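Local coordinates for protein Amy13K (Eubacterium rectale DSM 17629, PDB 6B3P) that binds maltoheptaose, and probably starch, through tandem family 26 carbohydrate-binding modules of a surface-anchored alpha-amylase from a human gut bacterium, at residues L49-L61 and L70-E82. Numbering follows the deposited sequence.
With GLC (alpha-D-glucopyranose), chain C; FMT (formic acid), chain B; FMT (formic acid), chain Q; EDO (1,2-ethanediol), chain M.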
loop_
_atom_site.group_PDB
_atom_site.type_symbol
_atom_site.label_atom_id
_atom_site.label_comp_id
_atom_site.label_asym_id
_atom_site.label_seq_id
_atom_site.Cartn_x
_atom_site.Cartn_y
_atom_site.Cartn_z
ATOM N N LEU A 49 -7.152 3.646 -2.316
ATOM C CA LEU A 49 -8.527 3.815 -1.876
ATOM C C LEU A 49 -9.218 2.474 -1.713
ATOM O O LEU A 49 -8.926 1.519 -2.433
ATOM C CB LEU A 49 -9.306 4.678 -2.873
ATOM C CG LEU A 49 -10.605 5.309 -2.366
ATOM C CD1 LEU A 49 -10.314 6.450 -1.395
ATOM C CD2 LEU A 49 -11.450 5.797 -3.532
ATOM N N THR A 50 -10.125 2.417 -0.744
ATOM C CA THR A 50 -11.050 1.304 -0.613
ATOM C C THR A 50 -12.375 1.755 -1.190
ATOM O O THR A 50 -12.906 2.789 -0.783
ATOM C CB THR A 50 -11.249 0.865 0.853
ATOM O OG1 THR A 50 -9.994 0.464 1.415
ATOM C CG2 THR A 50 -12.246 -0.299 0.939
ATOM N N LEU A 51 -12.908 1.001 -2.145
ATOM C CA LEU A 51 -14.247 1.293 -2.629
ATOM C C LEU A 51 -15.114 0.065 -2.860
ATOM O O LEU A 51 -14.647 -1.072 -2.935
ATOM C CB LEU A 51 -14.190 2.127 -3.916
ATOM C CG LEU A 51 -13.339 1.723 -5.118
ATOM C CD1 LEU A 51 -14.007 0.676 -5.987
ATOM C CD2 LEU A 51 -13.081 2.967 -5.938
ATOM N N ASP A 52 -16.404 0.355 -2.957
ATOM C CA ASP A 52 -17.460 -0.628 -3.111
ATOM C C ASP A 52 -17.516 -1.150 -4.545
ATOM O O ASP A 52 -17.822 -0.402 -5.471
ATOM C CB ASP A 52 -18.789 0.019 -2.701
ATOM C CG ASP A 52 -19.987 -0.862 -2.966
ATOM O OD1 ASP A 52 -19.820 -2.088 -3.116
ATOM O OD2 ASP A 52 -21.109 -0.315 -3.007
ATOM N N ASN A 53 -17.230 -2.439 -4.718
ATOM C CA ASN A 53 -17.167 -3.039 -6.052
ATOM C C ASN A 53 -18.540 -3.389 -6.617
ATOM O O ASN A 53 -18.642 -4.149 -7.577
ATOM C CB ASN A 53 -16.281 -4.294 -6.036
ATOM C CG ASN A 53 -16.947 -5.492 -5.362
ATOM O OD1 ASN A 53 -17.989 -5.370 -4.720
ATOM N ND2 ASN A 53 -16.315 -6.657 -5.484
ATOM N N SER A 54 -19.594 -2.839 -6.021
ATOM C CA SER A 54 -20.941 -3.049 -6.529
ATOM C C SER A 54 -21.100 -2.417 -7.908
ATOM O O SER A 54 -21.975 -2.814 -8.678
ATOM C CB SER A 54 -21.983 -2.469 -5.568
ATOM O OG SER A 54 -21.902 -3.081 -4.293
ATOM N N THR A 55 -20.249 -1.440 -8.215
ATOM C CA THR A 55 -20.382 -0.666 -9.443
ATOM C C THR A 55 -19.054 -0.363 -10.119
ATOM O O THR A 55 -17.983 -0.560 -9.543
ATOM C CB THR A 55 -21.072 0.688 -9.176
ATOM O OG1 THR A 55 -20.231 1.498 -8.343
ATOM C CG2 THR A 55 -22.422 0.496 -8.502
ATOM N N ASP A 56 -19.145 0.114 -11.356
ATOM C CA ASP A 56 -18.029 0.780 -12.009
ATOM C C ASP A 56 -17.968 2.207 -11.481
ATOM O O ASP A 56 -18.869 2.643 -10.764
ATOM C CB ASP A 56 -18.192 0.777 -13.531
ATOM C CG ASP A 56 -18.197 -0.617 -14.119
ATOM O OD1 ASP A 56 -17.565 -1.522 -13.532
ATOM O OD2 ASP A 56 -18.825 -0.806 -15.182
ATOM N N TYR A 57 -16.904 2.926 -11.825
ATOM C CA TYR A 57 -16.788 4.338 -11.478
ATOM C C TYR A 57 -16.166 5.127 -12.616
ATOM O O TYR A 57 -15.639 4.557 -13.572
ATOM C CB TYR A 57 -15.947 4.528 -10.214
ATOM C CG TYR A 57 -16.557 3.919 -8.973
ATOM C CD1 TYR A 57 -16.385 2.573 -8.686
ATOM C CD2 TYR A 57 -17.300 4.688 -8.088
ATOM C CE1 TYR A 57 -16.939 2.006 -7.557
ATOM C CE2 TYR A 57 -17.858 4.127 -6.949
ATOM C CZ TYR A 57 -17.673 2.785 -6.692
ATOM O OH TYR A 57 -18.220 2.213 -5.567
ATOM N N SER A 58 -16.249 6.448 -12.500
ATOM C CA SER A 58 -15.555 7.359 -13.397
ATOM C C SER A 58 -14.424 8.032 -12.641
ATOM O O SER A 58 -14.550 8.298 -11.447
ATOM C CB SER A 58 -16.514 8.405 -13.957
ATOM O OG SER A 58 -17.502 7.799 -14.767
ATOM N N LEU A 59 -13.330 8.304 -13.346
ATOM C CA LEU A 59 -12.163 8.958 -12.765
ATOM C C LEU A 59 -11.876 10.270 -13.485
ATOM O O LEU A 59 -11.856 10.320 -14.714
ATOM C CB LEU A 59 -10.939 8.038 -12.838
ATOM C CG LEU A 59 -9.573 8.687 -12.589
ATOM C CD1 LEU A 59 -9.410 9.088 -11.127
ATOM C CD2 LEU A 59 -8.448 7.763 -13.033
ATOM N N ILE A 60 -11.660 11.325 -12.708
ATOM C CA ILE A 60 -11.165 12.587 -13.241
ATOM C C ILE A 60 -9.874 12.964 -12.529
ATOM O O ILE A 60 -9.877 13.271 -11.336
ATOM C CB ILE A 60 -12.191 13.728 -13.090
ATOM C CG1 ILE A 60 -13.425 13.441 -13.948
ATOM C CG2 ILE A 60 -11.574 15.069 -13.504
ATOM C CD1 ILE A 60 -14.572 14.410 -13.728
ATOM N N LEU A 61 -8.771 12.916 -13.268
ATOM C CA LEU A 61 -7.489 13.393 -12.774
ATOM C C LEU A 61 -7.437 14.911 -12.937
ATOM O O LEU A 61 -7.867 15.446 -13.958
ATOM C CB LEU A 61 -6.339 12.715 -13.521
ATOM C CG LEU A 61 -6.226 11.202 -13.303
ATOM C CD1 LEU A 61 -5.356 10.560 -14.375
ATOM C CD2 LEU A 61 -5.671 10.904 -11.916
ATOM N N LEU A 70 -8.335 16.560 -16.490
ATOM C CA LEU A 70 -8.390 15.746 -17.692
ATOM C C LEU A 70 -9.801 15.210 -17.900
ATOM O O LEU A 70 -10.635 15.252 -16.996
ATOM C CB LEU A 70 -7.390 14.594 -17.604
ATOM C CG LEU A 70 -5.953 14.990 -17.256
ATOM C CD1 LEU A 70 -5.054 13.765 -17.277
ATOM C CD2 LEU A 70 -5.424 16.063 -18.202
ATOM N N LYS A 71 -10.057 14.705 -19.100
ATOM C CA LYS A 71 -11.353 14.139 -19.447
ATOM C C LYS A 71 -11.639 12.876 -18.630
ATOM O O LYS A 71 -10.724 12.125 -18.292
ATOM C CB LYS A 71 -11.392 13.822 -20.941
ATOM C CG LYS A 71 -12.778 13.789 -21.548
ATOM C CD LYS A 71 -12.767 12.996 -22.842
ATOM C CE LYS A 71 -14.118 13.021 -23.533
ATOM N NZ LYS A 71 -14.104 12.207 -24.778
ATOM N N ASP A 72 -12.912 12.651 -18.318
ATOM C CA ASP A 72 -13.327 11.480 -17.544
ATOM C C ASP A 72 -12.922 10.173 -18.220
ATOM O O ASP A 72 -13.008 10.054 -19.441
ATOM C CB ASP A 72 -14.847 11.472 -17.342
ATOM C CG ASP A 72 -15.387 12.801 -16.857
ATOM O OD1 ASP A 72 -14.874 13.856 -17.288
ATOM O OD2 ASP A 72 -16.339 12.785 -16.050
ATOM N N VAL A 73 -12.488 9.201 -17.419
ATOM C CA VAL A 73 -12.309 7.831 -17.900
ATOM C C VAL A 73 -12.992 6.844 -16.955
ATOM O O VAL A 73 -13.099 7.090 -15.752
ATOM C CB VAL A 73 -10.820 7.448 -18.045
ATOM C CG1 VAL A 73 -10.135 8.354 -19.059
ATOM C CG2 VAL A 73 -10.100 7.495 -16.699
ATOM N N THR A 74 -13.448 5.727 -17.514
ATOM C CA THR A 74 -14.182 4.719 -16.756
ATOM C C THR A 74 -13.250 3.712 -16.090
ATOM O O THR A 74 -12.341 3.175 -16.724
ATOM C CB THR A 74 -15.174 3.950 -17.663
ATOM O OG1 THR A 74 -16.142 4.858 -18.198
ATOM C CG2 THR A 74 -15.895 2.848 -16.887
ATOM N N LEU A 75 -13.486 3.471 -14.805
ATOM C CA LEU A 75 -12.840 2.384 -14.082
ATOM C C LEU A 75 -13.831 1.227 -13.965
ATOM O O LEU A 75 -14.769 1.282 -13.169
ATOM C CB LEU A 75 -12.379 2.844 -12.697
ATOM C CG LEU A 75 -11.562 4.136 -12.623
ATOM C CD1 LEU A 75 -11.199 4.430 -11.170
ATOM C CD2 LEU A 75 -10.314 4.066 -13.499
ATOM N N SER A 76 -13.627 0.187 -14.766
ATOM C CA SER A 76 -14.554 -0.940 -14.808
ATOM C C SER A 76 -14.296 -1.886 -13.639
ATOM O O SER A 76 -13.773 -2.986 -13.817
ATOM C CB SER A 76 -14.431 -1.678 -16.142
ATOM O OG SER A 76 -14.740 -0.817 -17.227
ATOM N N THR A 77 -14.689 -1.447 -12.447
ATOM C CA THR A 77 -14.343 -2.130 -11.202
ATOM C C THR A 77 -15.394 -3.123 -10.702
ATOM O O THR A 77 -15.135 -3.862 -9.750
ATOM C CB THR A 77 -14.105 -1.111 -10.075
ATOM O OG1 THR A 77 -15.155 -0.137 -10.089
ATOM C CG2 THR A 77 -12.770 -0.416 -10.252
ATOM N N LYS A 78 -16.572 -3.138 -11.317
ATOM C CA LYS A 78 -17.670 -3.954 -10.798
ATOM C C LYS A 78 -17.278 -5.422 -10.642
ATOM O O LYS A 78 -16.847 -6.069 -11.594
ATOM C CB LYS A 78 -18.900 -3.853 -11.698
ATOM C CG LYS A 78 -20.101 -4.609 -11.139
ATOM C CD LYS A 78 -21.343 -4.436 -11.990
ATOM C CE LYS A 78 -22.537 -5.121 -11.341
ATOM N NZ LYS A 78 -23.771 -5.023 -12.164
ATOM N N GLY A 79 -17.426 -5.933 -9.424
ATOM C CA GLY A 79 -17.192 -7.339 -9.143
ATOM C C GLY A 79 -15.743 -7.711 -8.883
ATOM O O GLY A 79 -15.453 -8.851 -8.521
ATOM N N LYS A 80 -14.831 -6.759 -9.059
ATOM C CA LYS A 80 -13.403 -7.022 -8.877
ATOM C C LYS A 80 -13.002 -6.974 -7.405
ATOM O O LYS A 80 -13.627 -6.279 -6.605
ATOM C CB LYS A 80 -12.565 -6.012 -9.667
ATOM C CG LYS A 80 -12.862 -5.969 -11.163
ATOM C CD LYS A 80 -12.536 -7.286 -11.856
ATOM C CE LYS A 80 -12.754 -7.177 -13.360
ATOM N NZ LYS A 80 -12.333 -8.395 -14.113
ATOM N N ALA A 81 -11.951 -7.713 -7.060
ATOM C CA ALA A 81 -11.427 -7.736 -5.695
ATOM C C ALA A 81 -10.348 -6.672 -5.515
ATOM O O ALA A 81 -10.146 -6.157 -4.416
ATOM C CB ALA A 81 -10.875 -9.114 -5.363
ATOM N N GLU A 82 -9.656 -6.351 -6.603
ATOM C CA GLU A 82 -8.608 -5.335 -6.581
ATOM C C GLU A 82 -8.383 -4.768 -7.974
ATOM O O GLU A 82 -8.767 -5.383 -8.967
ATOM C CB GLU A 82 -7.304 -5.920 -6.043
ATOM C CG GLU A 82 -6.766 -7.078 -6.862
ATOM C CD GLU A 82 -5.659 -7.822 -6.147
ATOM O OE1 GLU A 82 -5.950 -8.536 -5.164
ATOM O OE2 GLU A 82 -4.494 -7.689 -6.564
HETATM C C1 GLC C . -17.865 15.806 -12.365
HETATM C C2 GLC C . -18.235 15.527 -13.798
HETATM C C3 GLC C . -19.736 15.418 -13.982
HETATM C C4 GLC C . -20.328 14.473 -12.948
HETATM C C5 GLC C . -19.844 14.823 -11.552
HETATM C C6 GLC C . -20.345 13.888 -10.456
HETATM O O2 GLC C . -17.678 16.537 -14.574
HETATM O O3 GLC C . -20.044 15.018 -15.282
HETATM O O4 GLC C . -21.732 14.543 -13.055
HETATM O O5 GLC C . -18.449 14.831 -11.546
HETATM O O6 GLC C . -19.938 14.243 -9.164
HETATM C C FMT B . -10.044 -9.050 -9.536
HETATM O O1 FMT B . -9.604 -8.419 -8.582
HETATM O O2 FMT B . -10.873 -9.949 -9.390
HETATM C C FMT Q . -22.084 -0.064 -13.072
HETATM O O1 FMT Q . -21.226 -0.931 -13.188
HETATM O O2 FMT Q . -22.555 0.235 -11.983
HETATM C C1 EDO M . -14.999 -9.808 -13.053
HETATM O O1 EDO M . -15.217 -11.094 -13.649
HETATM C C2 EDO M . -16.167 -9.454 -12.140
HETATM O O2 EDO M . -17.064 -8.573 -12.832
HETATM O O HOH W 1 -24.386 -2.141 -11.111
HETATM O O HOH W 2 -17.363 -0.822 -17.631
HETATM O O HOH W 3 -16.405 7.842 -17.442
HETATM O O HOH W 4 -9.283 11.541 -15.922
#
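The ring of Y57 meets the T77 hydroxyl at its edge, in plane, with T77 OG1 3.3 Å from Y57 CD1; D52 O also lies in the ring plane and accepts from Y57 OH. One face carries T55 OG1 and the opposite face L51 CD2, both offset toward the rim. This ring sits where an antiparallel beta hairpin, strands 57-62 and 73-75 at one margin of the starch-binding module's sheet, gives way to loops. The hairpin illustrates how side-chain and backbone bonds together tie the loops beyond the paired strands. Within the strands, Y57-L75 and L59-V73 are hydrogen-bonded pairs, with L59 N to V73 O at 2.7 Å, while L59 CB packs 4.0 Å from L75 CG. Past the last pair, T77 holds OG1 between its backbone N and carbonyl carbon, a rotation (chi1 46°) that turns the hydroxyl to T55 O, where it donates in the carbonyl plane, on a lone pair. D56 OD1 takes K78 N nearly head-on along its C-O bond, at 2.9 Å. Further out, N53 O accepts from G79 N in the type II turn from T77 to K80, and N53 ND2 reaches K80 O from above that carbonyl's plane. At the sugar-binding end, D72 OD2 is hydrogen-bonded to Y20 OH and lies 3.3 Å from I60 CD1; I60 and Y20 both belong to the glycan pocket, and I60 CD1 stands 3.8 Å from GLC C1, in a glucose unit of the bound glycan.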